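Local coordinates for protein OXA-46 oxacillinase (Pseudomonas aeruginosa, PDB 3IF6) that probably hydrolyses the amide bond of beta-lactam antibiotics to give substituted beta-amino acids, as a class D serine beta-lactamase of the narrow-spectrum oxacillinase type, at residues Asp48-Lys53 / Trp226-Val231; Phe74-Thr79 / Leu173-Leu178; Asp86-Glu91 / Gln111-Ala116; Gly222-Pro227 / Ile260-Pro265. All coordinates share one frame; numbering follows the deposited sequence.

In the fold
Contact 2 is the core of the set: its centre lies about 7 Å from that of the chain, and it joins helices 75-84 and 168-179 through hydrocarbon alone. Contacts 1, 3 and 4 lie farther out, about 17 to 20 Å from the chain centre, and bring in polar groups. Contact 4 is nonetheless buried, whereas contacts 1 and 3 are partly buried. Contacts 1 and 4 meet on the neighbouring strands 217-226 and 229-238 and share W226; R50 of contact 1 also bonds to the backbone of 260-265. Contact 3 is bridged by water, and K75 of contact 2 reaches it through A116 O. A salt bridge from E49 to R176 connects contacts 1 and 2.

Contact 1 (Asp48-Lys53 / Trp226-Val231); sequences DERQAK and WPTGPV
With chi1 at -52° the CG of R50 sits beside its backbone N, and a bend at chi3 then carries the guanidinium past V231, whose CG2, beside V231's own backbone N, comes within 3.3 Å of R50 NE. On the way the arginine CG passes G229 O at 3.4 Å, and its CB lies against T228 OG1. The far end is held by D48: R50 NH2 forms a salt bridge with D48 OD2 at 2.7 Å, meeting the oxygen from above the carboxylate plane, while D48 OD1 accepts from R50 N at 3.2 Å in an Asx turn. One backbone bond joins the segments, from E49 N to P230 O at 2.8 Å, next to a bridge between D48 and V231. R50 also donates to I260 O and D261 O, and E49 forms salt bridges with R176 and R180. The contact thus closes the end of strand 42-48 against the start of strand 229-238, its antiparallel neighbour, with helix 168-179 reached through R176.

Contact 2 (Phe74-Thr79 / Leu173-Leu178); sequences FKIPHT and LFLRKL
I76 CG2 meets two side chains, lying 3.6 Å from F174 CE2 at the edge of the phenyl ring, near its plane, and 3.5 Å from L178 CD2. Beside it, the ring of P77 meets the far end of the same phenyl group, with P77 CB 3.8 Å from F174 CZ and P77 CD close to both F174 CZ and CE2. I76 CD1, at the end of the other branch, approaches L175 CD2 more loosely at 4.3 Å. The axes of segments 75-79 and 173-178 approach to 11.8 Å and cross at 47°, a wide spacing that F174 reaches across with its CG anti to the backbone N (chi1 171°). Farther out, Y146 meets F174 edge-to-face, I144 touches both P77 and F174, and V193 packs on I76. The I76 side chain lies about 9 Å from that of S72, the predicted acylated serine. All five touching residues are buried and meet through carbon, consistent with cohesion by hydrophobic burial and van der Waals packing.

Contact 3 (Asp86-Glu91 / Gln111-Ala116); sequences DAVRDE and QDLRSA. With EDO (1,2-ethanediol), chain K.
Two waters bridge the loop carrying D90 and E91 to L113 and R114 in the first turn of helix 113-118. Water 1 donates to D90 O and accepts from L113 N at 2.8 Å, while water 2 donates to E91 O at 2.7 Å and accepts from R114 N. The apolar part of the direct contact is V88 against L113, tip to tip, with V88 CG2 3.7 Å from L113 CD2; that leucine methyl also comes to 3.4 Å from D90 O. D112 CB rests 3.6 Å from E91 O. With chi1 at 57°, the D112 carboxylate turns back over the helix start, where OD1 accepts from S115 N at 2.9 Å in a nearly straight capping bond (175°). An ethanediol bonds weakly to D112 OD2. F128 packs on both V88 and L113, and E91 OE1 forms a salt bridge with a basic side chain of another protein chain. Water thus satisfies N-H groups of the first helical turn, while the negative charge of D112 would probably interact favourably with the helix dipole.

Contact 4 (Gly222-Pro227 / Ile260-Pro265); sequences GWIEWP and IDALPP
The indole of W226 turns its edge to 260-265: A262 O lies in the ring plane, 2.9 Å from W226 NE1, and L263 CA and P264 N also border that edge. The bond is bent, with an N-H...O angle of 136°, and the donor stands above the carbonyl plane (52° out of it). Farther round the ring, W226 CH2 meets P264 CD obliquely at 3.8 Å, and the ring of W205 meets the indole. On the other side of the strand, W223 NE1 donates to E225 OE2 in the plane of its own indole, and the same carboxylate forms a salt bridge with R208. I224, two residues before W226, approaches the same carbonyl. Its CG1 is anti to the backbone N (chi1 -174°), which carries CD1 to 3.2 Å from A262 O and 3.4 Å from L263 CD2, the isoleucine and leucine side chains crossing at about a right angle. A262 CB touches I224 CG2 more loosely at 4.2 Å. Packing of the C-terminal helix, here 247-259, on the antiparallel sheet is characteristic of the serine beta-lactamase and penicillin-binding protein fold; loop 260-265 extends it locally, covering W226 and I224.

Contact 1 (Asp48-Lys53 / Trp226-Val231)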
loop_
_atom_site.group_PDB
_atom_site.type_symbol
_atom_site.label_atom_id
_atom_site.label_comp_id
_atom_site.label_asym_id
_atom_site.label_seq_id
_atom_site.Cartn_x
_atom_site.Cartn_y
_atom_site.Cartn_z
ATOM N N ASP B 48 10.400 7.729 -15.805
ATOM C CA ASP B 48 10.979 8.161 -14.552
ATOM C C ASP B 48 10.666 9.618 -14.264
ATOM O O ASP B 48 11.036 10.498 -14.990
ATOM C CB ASP B 48 12.478 7.935 -14.561
ATOM C CG ASP B 48 13.114 8.474 -13.374
ATOM O OD1 ASP B 48 12.457 9.267 -12.723
ATOM O OD2 ASP B 48 14.235 8.115 -13.065
ATOM N N GLU B 49 9.921 9.853 -13.202
ATOM C CA GLU B 49 9.439 11.179 -12.884
ATOM C C GLU B 49 9.872 11.857 -11.582
ATOM O O GLU B 49 9.287 12.844 -11.184
ATOM C CB GLU B 49 7.940 11.253 -13.138
ATOM C CG GLU B 49 7.613 10.895 -14.545
ATOM C CD GLU B 49 6.145 10.829 -14.833
ATOM O OE1 GLU B 49 5.333 11.119 -13.956
ATOM O OE2 GLU B 49 5.796 10.499 -15.968
ATOM N N ARG B 50 10.882 11.321 -10.921
ATOM C CA ARG B 50 11.359 11.895 -9.677
ATOM C C ARG B 50 11.930 13.308 -9.800
ATOM O O ARG B 50 11.619 14.199 -9.034
ATOM C CB ARG B 50 12.406 10.987 -9.079
ATOM C CG ARG B 50 12.002 9.578 -8.933
ATOM C CD ARG B 50 13.180 8.735 -8.589
ATOM N NE ARG B 50 13.765 8.146 -9.769
ATOM C CZ ARG B 50 14.836 7.387 -9.788
ATOM N NH1 ARG B 50 15.483 7.083 -8.696
ATOM N NH2 ARG B 50 15.244 6.930 -10.919
ATOM N N GLN B 51 12.744 13.516 -10.807
ATOM C CA GLN B 51 13.277 14.858 -11.113
ATOM C C GLN B 51 12.206 15.797 -11.737
ATOM O O GLN B 51 11.191 15.340 -12.300
ATOM C CB GLN B 51 14.525 14.739 -12.018
ATOM C CG GLN B 51 15.536 13.635 -11.579
ATOM C CD GLN B 51 15.128 12.190 -12.003
ATOM O OE1 GLN B 51 14.153 11.982 -12.748
ATOM N NE2 GLN B 51 15.892 11.197 -11.534
ATOM N N ALA B 52 12.431 17.106 -11.615
ATOM C CA ALA B 52 11.541 18.138 -12.197
ATOM C C ALA B 52 11.204 17.866 -13.676
ATOM O O ALA B 52 10.057 18.051 -14.119
ATOM C CB ALA B 52 12.153 19.545 -12.019
ATOM N N LYS B 53 12.203 17.424 -14.442
ATOM C CA LYS B 53 11.935 16.919 -15.791
ATOM C C LYS B 53 11.750 15.381 -15.853
ATOM O O LYS B 53 12.562 14.583 -15.333
ATOM C CB LYS B 53 12.944 17.461 -16.823
ATOM C CG LYS B 53 12.417 18.680 -17.618
ATOM C CD LYS B 53 12.180 19.947 -16.736
ATOM C CE LYS B 53 13.511 20.641 -16.316
ATOM N NZ LYS B 53 13.416 21.386 -15.010
ATOM N N TRP B 226 9.260 6.728 -4.674
ATOM C CA TRP B 226 10.308 7.168 -3.761
ATOM C C TRP B 226 9.891 8.559 -3.286
ATOM O O TRP B 226 8.906 9.098 -3.800
ATOM C CB TRP B 226 11.678 7.224 -4.450
ATOM C CG TRP B 226 12.204 5.945 -4.964
ATOM C CD1 TRP B 226 11.990 5.422 -6.198
ATOM C CD2 TRP B 226 13.075 5.035 -4.287
ATOM N NE1 TRP B 226 12.661 4.234 -6.332
ATOM C CE2 TRP B 226 13.341 3.974 -5.173
ATOM C CE3 TRP B 226 13.657 5.011 -3.018
ATOM C CZ2 TRP B 226 14.161 2.878 -4.824
ATOM C CZ3 TRP B 226 14.461 3.929 -2.668
ATOM C CH2 TRP B 226 14.703 2.877 -3.568
ATOM N N PRO B 227 10.631 9.150 -2.316
ATOM C CA PRO B 227 10.284 10.472 -1.738
ATOM C C PRO B 227 10.112 11.600 -2.785
ATOM O O PRO B 227 9.292 12.485 -2.610
ATOM C CB PRO B 227 11.480 10.766 -0.827
ATOM C CG PRO B 227 12.062 9.419 -0.489
ATOM C CD PRO B 227 11.878 8.610 -1.725
ATOM N N THR B 228 10.866 11.515 -3.883
ATOM C CA THR B 228 10.919 12.522 -4.962
ATOM C C THR B 228 9.883 12.336 -6.086
ATOM O O THR B 228 9.505 13.301 -6.778
ATOM C CB THR B 228 12.327 12.554 -5.556
ATOM O OG1 THR B 228 12.890 11.238 -5.494
ATOM C CG2 THR B 228 13.211 13.436 -4.701
ATOM N N GLY B 229 9.400 11.110 -6.249
ATOM C CA GLY B 229 8.372 10.828 -7.239
ATOM C C GLY B 229 8.377 9.394 -7.763
ATOM O O GLY B 229 9.195 8.553 -7.335
ATOM N N PRO B 230 7.462 9.109 -8.703
ATOM C CA PRO B 230 7.322 7.755 -9.222
ATOM C C PRO B 230 8.262 7.426 -10.385
ATOM O O PRO B 230 8.659 8.323 -11.159
ATOM C CB PRO B 230 5.867 7.713 -9.689
ATOM C CG PRO B 230 5.584 9.143 -10.079
ATOM C CD PRO B 230 6.502 10.046 -9.313
ATOM N N VAL B 231 8.615 6.140 -10.482
ATOM C CA VAL B 231 9.166 5.558 -11.700
ATOM C C VAL B 231 8.153 4.526 -12.219
ATOM O O VAL B 231 7.995 3.458 -11.643
ATOM C CB VAL B 231 10.575 4.943 -11.453
ATOM C CG1 VAL B 231 11.203 4.462 -12.737
ATOM C CG2 VAL B 231 11.478 5.974 -10.831
#

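Contact 2 (Phe74-Thr79 / Leu173-Leu178)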
loop_
_atom_site.group_PDB
_atom_site.type_symbol
_atom_site.label_atom_id
_atom_site.label_comp_id
_atom_site.label_asym_id
_atom_site.label_seq_id
_atom_site.Cartn_x
_atom_site.Cartn_y
_atom_site.Cartn_z
ATOM N N PHE B 74 -5.053 -6.502 -16.624
ATOM C CA PHE B 74 -6.402 -5.911 -16.721
ATOM C C PHE B 74 -7.182 -5.977 -15.390
ATOM O O PHE B 74 -8.300 -5.447 -15.297
ATOM C CB PHE B 74 -7.214 -6.587 -17.837
ATOM C CG PHE B 74 -8.521 -5.871 -18.170
ATOM C CD1 PHE B 74 -8.517 -4.691 -18.917
ATOM C CD2 PHE B 74 -9.745 -6.370 -17.733
ATOM C CE1 PHE B 74 -9.714 -4.010 -19.207
ATOM C CE2 PHE B 74 -10.952 -5.698 -18.008
ATOM C CZ PHE B 74 -10.937 -4.521 -18.744
ATOM N N LYS B 75 -6.600 -6.630 -14.371
ATOM C CA LYS B 75 -7.207 -6.706 -13.015
ATOM C C LYS B 75 -7.201 -5.325 -12.389
ATOM O O LYS B 75 -8.093 -4.987 -11.605
ATOM C CB LYS B 75 -6.487 -7.703 -12.105
ATOM C CG LYS B 75 -6.773 -9.183 -12.393
ATOM C CD LYS B 75 -5.921 -10.057 -11.467
ATOM C CE LYS B 75 -6.374 -11.502 -11.462
ATOM N NZ LYS B 75 -5.492 -12.316 -10.581
ATOM N N ILE B 76 -6.224 -4.503 -12.765
ATOM C CA ILE B 76 -6.233 -3.066 -12.348
ATOM C C ILE B 76 -7.490 -2.271 -12.815
ATOM O O ILE B 76 -8.313 -1.875 -11.982
ATOM C CB ILE B 76 -4.911 -2.366 -12.725
ATOM C CG1 ILE B 76 -3.744 -3.186 -12.154
ATOM C CG2 ILE B 76 -4.904 -0.933 -12.220
ATOM C CD1 ILE B 76 -2.389 -2.863 -12.720
ATOM N N PRO B 77 -7.654 -2.034 -14.140
ATOM C CA PRO B 77 -8.931 -1.375 -14.521
ATOM C C PRO B 77 -10.179 -2.202 -14.136
ATOM O O PRO B 77 -11.206 -1.629 -13.696
ATOM C CB PRO B 77 -8.831 -1.251 -16.053
ATOM C CG PRO B 77 -7.730 -2.238 -16.483
ATOM C CD PRO B 77 -6.779 -2.302 -15.312
ATOM N N HIS B 78 -10.087 -3.528 -14.257
ATOM C CA HIS B 78 -11.235 -4.371 -13.985
ATOM C C HIS B 78 -11.807 -4.181 -12.581
ATOM O O HIS B 78 -13.029 -4.232 -12.416
ATOM C CB HIS B 78 -10.968 -5.861 -14.243
ATOM C CG HIS B 78 -12.180 -6.598 -14.728
ATOM N ND1 HIS B 78 -12.136 -7.899 -15.180
ATOM C CD2 HIS B 78 -13.470 -6.186 -14.891
ATOM C CE1 HIS B 78 -13.349 -8.267 -15.572
ATOM N NE2 HIS B 78 -14.180 -7.249 -15.403
ATOM N N THR B 79 -10.933 -3.962 -11.594
ATOM C CA THR B 79 -11.347 -3.845 -10.201
ATOM C C THR B 79 -12.090 -2.515 -9.960
ATOM O O THR B 79 -13.136 -2.476 -9.289
ATOM C CB THR B 79 -10.152 -4.081 -9.227
ATOM O OG1 THR B 79 -9.623 -5.390 -9.457
ATOM C CG2 THR B 79 -10.588 -4.005 -7.775
ATOM N N LEU B 173 0.577 5.371 -19.687
ATOM C CA LEU B 173 -0.462 6.394 -19.667
ATOM C C LEU B 173 -1.535 6.072 -18.629
ATOM O O LEU B 173 -1.775 6.887 -17.742
ATOM C CB LEU B 173 -1.138 6.552 -21.051
ATOM C CG LEU B 173 -0.355 6.952 -22.312
ATOM C CD1 LEU B 173 -1.287 6.963 -23.524
ATOM C CD2 LEU B 173 0.365 8.289 -22.169
ATOM N N PHE B 174 -2.184 4.906 -18.768
ATOM C CA PHE B 174 -3.245 4.459 -17.847
ATOM C C PHE B 174 -2.800 4.508 -16.394
ATOM O O PHE B 174 -3.532 4.989 -15.542
ATOM C CB PHE B 174 -3.755 3.047 -18.185
ATOM C CG PHE B 174 -4.678 2.475 -17.132
ATOM C CD1 PHE B 174 -6.027 2.859 -17.077
ATOM C CD2 PHE B 174 -4.191 1.575 -16.172
ATOM C CE1 PHE B 174 -6.880 2.347 -16.083
ATOM C CE2 PHE B 174 -5.028 1.059 -15.180
ATOM C CZ PHE B 174 -6.378 1.446 -15.130
ATOM N N LEU B 175 -1.590 4.036 -16.126
ATOM C CA LEU B 175 -1.073 3.932 -14.770
ATOM C C LEU B 175 -0.789 5.285 -14.192
ATOM O O LEU B 175 -1.042 5.501 -13.003
ATOM C CB LEU B 175 0.202 3.096 -14.716
ATOM C CG LEU B 175 0.172 1.614 -15.039
ATOM C CD1 LEU B 175 1.594 1.150 -15.295
ATOM C CD2 LEU B 175 -0.476 0.827 -13.912
ATOM N N ARG B 176 -0.227 6.180 -15.013
ATOM C CA ARG B 176 0.031 7.564 -14.589
ATOM C C ARG B 176 -1.252 8.316 -14.180
ATOM O O ARG B 176 -1.259 9.031 -13.178
ATOM C CB ARG B 176 0.850 8.348 -15.618
ATOM C CG ARG B 176 1.379 9.688 -15.032
ATOM C CD ARG B 176 2.164 10.546 -16.034
ATOM N NE ARG B 176 3.066 9.716 -16.849
ATOM C CZ ARG B 176 4.065 10.197 -17.579
ATOM N NH1 ARG B 176 4.320 11.514 -17.573
ATOM N NH2 ARG B 176 4.823 9.368 -18.294
ATOM N N LYS B 177 -2.327 8.126 -14.941
ATOM C CA LYS B 177 -3.645 8.635 -14.547
ATOM C C LYS B 177 -4.039 8.096 -13.168
ATOM O O LYS B 177 -4.428 8.865 -12.298
ATOM C CB LYS B 177 -4.740 8.274 -15.572
ATOM C CG LYS B 177 -4.570 8.847 -16.999
ATOM C CD LYS B 177 -5.181 7.876 -17.995
ATOM C CE LYS B 177 -5.609 8.518 -19.306
ATOM N NZ LYS B 177 -6.655 7.671 -19.992
ATOM N N LEU B 178 -3.917 6.783 -12.984
ATOM C CA LEU B 178 -4.306 6.099 -11.755
ATOM C C LEU B 178 -3.564 6.649 -10.547
ATOM O O LEU B 178 -4.186 7.015 -9.546
ATOM C CB LEU B 178 -4.084 4.584 -11.884
ATOM C CG LEU B 178 -4.388 3.684 -10.674
ATOM C CD1 LEU B 178 -5.792 3.896 -10.077
ATOM C CD2 LEU B 178 -4.173 2.225 -11.021
#

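Contact 3 (Asp86-Glu91 / Gln111-Ala116)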
loop_
_atom_site.group_PDB
_atom_site.type_symbol
_atom_site.label_atom_id
_atom_site.label_comp_id
_atom_site.label_asym_id
_atom_site.label_seq_id
_atom_site.Cartn_x
_atom_site.Cartn_y
_atom_site.Cartn_z
ATOM N N ASP B 86 -20.568 -1.677 -8.429
ATOM C CA ASP B 86 -20.937 -2.429 -7.210
ATOM C C ASP B 86 -21.118 -3.936 -7.474
ATOM O O ASP B 86 -22.004 -4.601 -6.905
ATOM C CB ASP B 86 -22.156 -1.809 -6.496
ATOM C CG ASP B 86 -22.301 -2.315 -5.063
ATOM O OD1 ASP B 86 -23.341 -2.962 -4.765
ATOM O OD2 ASP B 86 -21.341 -2.111 -4.255
ATOM N N ALA B 87 -20.278 -4.456 -8.365
ATOM C CA ALA B 87 -20.086 -5.889 -8.509
ATOM C C ALA B 87 -19.220 -6.421 -7.332
ATOM O O ALA B 87 -19.232 -7.607 -7.036
ATOM C CB ALA B 87 -19.427 -6.200 -9.878
ATOM N N VAL B 88 -18.453 -5.526 -6.707
ATOM C CA VAL B 88 -17.826 -5.752 -5.400
ATOM C C VAL B 88 -18.018 -4.486 -4.546
ATOM O O VAL B 88 -18.070 -3.358 -5.051
ATOM C CB VAL B 88 -16.323 -6.203 -5.502
ATOM C CG1 VAL B 88 -15.446 -5.170 -6.235
ATOM C CG2 VAL B 88 -15.741 -6.601 -4.136
ATOM N N ARG B 89 -18.156 -4.697 -3.240
ATOM C CA ARG B 89 -18.502 -3.634 -2.314
ATOM C C ARG B 89 -17.244 -2.936 -1.745
ATOM O O ARG B 89 -17.135 -1.705 -1.735
ATOM C CB ARG B 89 -19.352 -4.272 -1.220
ATOM C CG ARG B 89 -19.750 -3.418 -0.049
ATOM C CD ARG B 89 -20.853 -4.189 0.716
ATOM N NE ARG B 89 -20.598 -5.639 0.860
ATOM C CZ ARG B 89 -21.313 -6.608 0.277
ATOM N NH1 ARG B 89 -22.325 -6.316 -0.523
ATOM N NH2 ARG B 89 -21.002 -7.880 0.483
ATOM N N ASP B 90 -16.300 -3.740 -1.283
ATOM C CA ASP B 90 -15.055 -3.227 -0.757
ATOM C C ASP B 90 -14.084 -4.391 -0.601
ATOM O O ASP B 90 -14.357 -5.499 -1.073
ATOM C CB ASP B 90 -15.263 -2.483 0.583
ATOM C CG ASP B 90 -15.977 -3.342 1.660
ATOM O OD1 ASP B 90 -16.651 -2.738 2.512
ATOM O OD2 ASP B 90 -15.874 -4.592 1.675
ATOM N N GLU B 91 -12.982 -4.135 0.102
ATOM C CA GLU B 91 -11.907 -5.092 0.243
ATOM C C GLU B 91 -12.241 -6.231 1.197
ATOM O O GLU B 91 -11.468 -7.206 1.302
ATOM C CB GLU B 91 -10.639 -4.377 0.716
ATOM C CG GLU B 91 -10.663 -3.894 2.131
ATOM C CD GLU B 91 -11.054 -2.447 2.240
ATOM O OE1 GLU B 91 -10.268 -1.718 2.874
ATOM O OE2 GLU B 91 -12.102 -2.037 1.659
ATOM N N GLN B 111 -12.059 -15.844 -0.764
ATOM C CA GLN B 111 -11.345 -14.911 -1.614
ATOM C C GLN B 111 -11.883 -13.538 -1.312
ATOM O O GLN B 111 -13.034 -13.363 -0.913
ATOM C CB GLN B 111 -11.496 -15.240 -3.118
ATOM C CG GLN B 111 -10.992 -16.654 -3.567
ATOM C CD GLN B 111 -9.541 -16.939 -3.236
ATOM O OE1 GLN B 111 -8.689 -16.075 -3.406
ATOM N NE2 GLN B 111 -9.245 -18.166 -2.752
ATOM N N ASP B 112 -11.021 -12.554 -1.457
ATOM C CA ASP B 112 -11.448 -11.178 -1.374
ATOM C C ASP B 112 -10.633 -10.509 -2.460
ATOM O O ASP B 112 -9.822 -11.182 -3.116
ATOM C CB ASP B 112 -11.155 -10.591 0.018
ATOM C CG ASP B 112 -9.673 -10.688 0.418
ATOM O OD1 ASP B 112 -8.801 -10.999 -0.412
ATOM O OD2 ASP B 112 -9.367 -10.411 1.579
ATOM N N LEU B 113 -10.843 -9.212 -2.627
ATOM C CA LEU B 113 -10.143 -8.385 -3.605
ATOM C C LEU B 113 -8.633 -8.538 -3.620
ATOM O O LEU B 113 -8.027 -8.505 -4.689
ATOM C CB LEU B 113 -10.521 -6.912 -3.395
ATOM C CG LEU B 113 -11.409 -6.231 -4.429
ATOM C CD1 LEU B 113 -12.180 -7.209 -5.302
ATOM C CD2 LEU B 113 -12.310 -5.232 -3.778
ATOM N N ARG B 114 -8.055 -8.756 -2.441
ATOM C CA ARG B 114 -6.623 -8.884 -2.241
ATOM C C ARG B 114 -6.002 -10.182 -2.729
ATOM O O ARG B 114 -4.989 -10.155 -3.406
ATOM C CB ARG B 114 -6.355 -8.842 -0.749
ATOM C CG ARG B 114 -4.906 -8.733 -0.382
ATOM C CD ARG B 114 -4.707 -7.382 0.163
ATOM N NE ARG B 114 -3.662 -6.742 -0.566
ATOM C CZ ARG B 114 -3.465 -5.428 -0.588
ATOM N NH1 ARG B 114 -4.279 -4.594 0.085
ATOM N NH2 ARG B 114 -2.433 -4.971 -1.312
ATOM N N SER B 115 -6.564 -11.316 -2.299
ATOM C CA SER B 115 -6.132 -12.639 -2.757
ATOM C C SER B 115 -6.351 -12.789 -4.275
ATOM O O SER B 115 -5.491 -13.359 -4.969
ATOM C CB SER B 115 -6.872 -13.736 -2.006
ATOM O OG SER B 115 -8.247 -13.595 -2.232
ATOM N N ALA B 116 -7.487 -12.253 -4.744
ATOM C CA ALA B 116 -7.875 -12.192 -6.170
ATOM C C ALA B 116 -6.894 -11.408 -7.060
ATOM O O ALA B 116 -6.666 -11.789 -8.218
ATOM C CB ALA B 116 -9.308 -11.623 -6.333
HETATM C C1 EDO K . -11.419 -13.016 3.810
HETATM O O1 EDO K . -12.084 -12.007 3.029
HETATM C C2 EDO K . -10.360 -13.700 2.963
HETATM O O2 EDO K . -9.426 -14.342 3.828
HETATM O O HOH W 1 -12.960 -8.257 -1.072
HETATM O O HOH W 2 -9.074 -7.742 0.144
#

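Contact 4 (Gly222-Pro227 / Ile260-Pro265)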
loop_
_atom_site.group_PDB
_atom_site.type_symbol
_atom_site.label_atom_id
_atom_site.label_comp_id
_atom_site.label_asym_id
_atom_site.label_seq_id
_atom_site.Cartn_x
_atom_site.Cartn_y
_atom_site.Cartn_z
ATOM N N GLY B 222 3.734 -1.497 -13.718
ATOM C CA GLY B 222 3.394 -0.768 -12.494
ATOM C C GLY B 222 4.325 0.419 -12.236
ATOM O O GLY B 222 4.740 1.119 -13.182
ATOM N N TRP B 223 4.632 0.654 -10.956
ATOM C CA TRP B 223 5.621 1.664 -10.573
ATOM C C TRP B 223 6.191 1.472 -9.176
ATOM O O TRP B 223 5.613 0.791 -8.348
ATOM C CB TRP B 223 5.057 3.082 -10.707
ATOM C CG TRP B 223 3.989 3.476 -9.713
ATOM C CD1 TRP B 223 4.185 4.044 -8.478
ATOM C CD2 TRP B 223 2.564 3.357 -9.885
ATOM N NE1 TRP B 223 2.977 4.275 -7.877
ATOM C CE2 TRP B 223 1.964 3.868 -8.718
ATOM C CE3 TRP B 223 1.744 2.872 -10.918
ATOM C CZ2 TRP B 223 0.574 3.925 -8.550
ATOM C CZ3 TRP B 223 0.373 2.925 -10.768
ATOM C CH2 TRP B 223 -0.207 3.444 -9.576
ATOM N N ILE B 224 7.350 2.078 -8.965
ATOM C CA ILE B 224 7.987 2.203 -7.675
ATOM C C ILE B 224 8.032 3.703 -7.260
ATOM O O ILE B 224 8.563 4.540 -7.990
ATOM C CB ILE B 224 9.391 1.515 -7.682
ATOM C CG1 ILE B 224 9.992 1.527 -6.274
ATOM C CG2 ILE B 224 10.328 2.152 -8.732
ATOM C CD1 ILE B 224 10.973 0.484 -6.038
ATOM N N GLU B 225 7.401 4.035 -6.130
ATOM C CA GLU B 225 7.435 5.382 -5.542
ATOM C C GLU B 225 8.612 5.570 -4.570
ATOM O O GLU B 225 8.908 4.699 -3.760
ATOM C CB GLU B 225 6.150 5.707 -4.785
ATOM C CG GLU B 225 4.896 5.014 -5.262
ATOM C CD GLU B 225 3.681 5.430 -4.471
ATOM O OE1 GLU B 225 3.832 5.838 -3.301
ATOM O OE2 GLU B 225 2.566 5.360 -5.014
ATOM N N TRP B 226 9.260 6.728 -4.674
ATOM C CA TRP B 226 10.308 7.168 -3.761
ATOM C C TRP B 226 9.891 8.559 -3.286
ATOM O O TRP B 226 8.906 9.098 -3.800
ATOM C CB TRP B 226 11.678 7.224 -4.450
ATOM C CG TRP B 226 12.204 5.945 -4.964
ATOM C CD1 TRP B 226 11.990 5.422 -6.198
ATOM C CD2 TRP B 226 13.075 5.035 -4.287
ATOM N NE1 TRP B 226 12.661 4.234 -6.332
ATOM C CE2 TRP B 226 13.341 3.974 -5.173
ATOM C CE3 TRP B 226 13.657 5.011 -3.018
ATOM C CZ2 TRP B 226 14.161 2.878 -4.824
ATOM C CZ3 TRP B 226 14.461 3.929 -2.668
ATOM C CH2 TRP B 226 14.703 2.877 -3.568
ATOM N N PRO B 227 10.631 9.150 -2.316
ATOM C CA PRO B 227 10.284 10.472 -1.738
ATOM C C PRO B 227 10.112 11.600 -2.785
ATOM O O PRO B 227 9.292 12.485 -2.610
ATOM C CB PRO B 227 11.480 10.766 -0.827
ATOM C CG PRO B 227 12.062 9.419 -0.489
ATOM C CD PRO B 227 11.878 8.610 -1.725
ATOM N N ILE B 260 19.159 2.477 -13.239
ATOM C CA ILE B 260 18.806 3.891 -13.058
ATOM C C ILE B 260 18.583 4.246 -11.580
ATOM O O ILE B 260 18.083 5.327 -11.262
ATOM C CB ILE B 260 17.590 4.338 -13.911
ATOM C CG1 ILE B 260 16.329 3.535 -13.540
ATOM C CG2 ILE B 260 17.924 4.279 -15.417
ATOM C CD1 ILE B 260 15.076 3.972 -14.243
ATOM N N ASP B 261 18.960 3.341 -10.679
ATOM C CA ASP B 261 18.783 3.569 -9.239
ATOM C C ASP B 261 17.336 3.790 -8.809
ATOM O O ASP B 261 17.044 4.697 -8.008
ATOM C CB ASP B 261 19.631 4.759 -8.780
ATOM C CG ASP B 261 20.671 4.362 -7.769
ATOM O OD1 ASP B 261 20.498 4.752 -6.580
ATOM O OD2 ASP B 261 21.634 3.647 -8.160
ATOM N N ALA B 262 16.428 2.984 -9.348
ATOM C CA ALA B 262 15.033 3.059 -8.937
ATOM C C ALA B 262 14.600 1.904 -8.009
ATOM O O ALA B 262 13.432 1.820 -7.644
ATOM C CB ALA B 262 14.111 3.193 -10.155
ATOM N N LEU B 263 15.558 1.050 -7.629
ATOM C CA LEU B 263 15.349 -0.064 -6.693
ATOM C C LEU B 263 16.535 -0.192 -5.759
ATOM O O LEU B 263 17.665 0.045 -6.180
ATOM C CB LEU B 263 15.221 -1.407 -7.426
ATOM C CG LEU B 263 13.905 -2.169 -7.670
ATOM C CD1 LEU B 263 14.284 -3.572 -8.086
ATOM C CD2 LEU B 263 12.969 -2.232 -6.458
ATOM N N PRO B 264 16.301 -0.606 -4.498
ATOM C CA PRO B 264 17.455 -0.856 -3.627
ATOM C C PRO B 264 18.150 -2.163 -4.010
ATOM O O PRO B 264 17.555 -2.994 -4.684
ATOM C CB PRO B 264 16.825 -0.971 -2.235
ATOM C CG PRO B 264 15.421 -1.409 -2.480
ATOM C CD PRO B 264 15.015 -0.869 -3.818
ATOM N N PRO B 265 19.410 -2.354 -3.592
ATOM C CA PRO B 265 20.006 -3.661 -3.904
ATOM C C PRO B 265 19.524 -4.784 -2.986
ATOM O O PRO B 265 18.623 -4.598 -2.146
ATOM C CB PRO B 265 21.510 -3.424 -3.692
ATOM C CG PRO B 265 21.577 -2.333 -2.674
ATOM C CD PRO B 265 20.350 -1.463 -2.876
#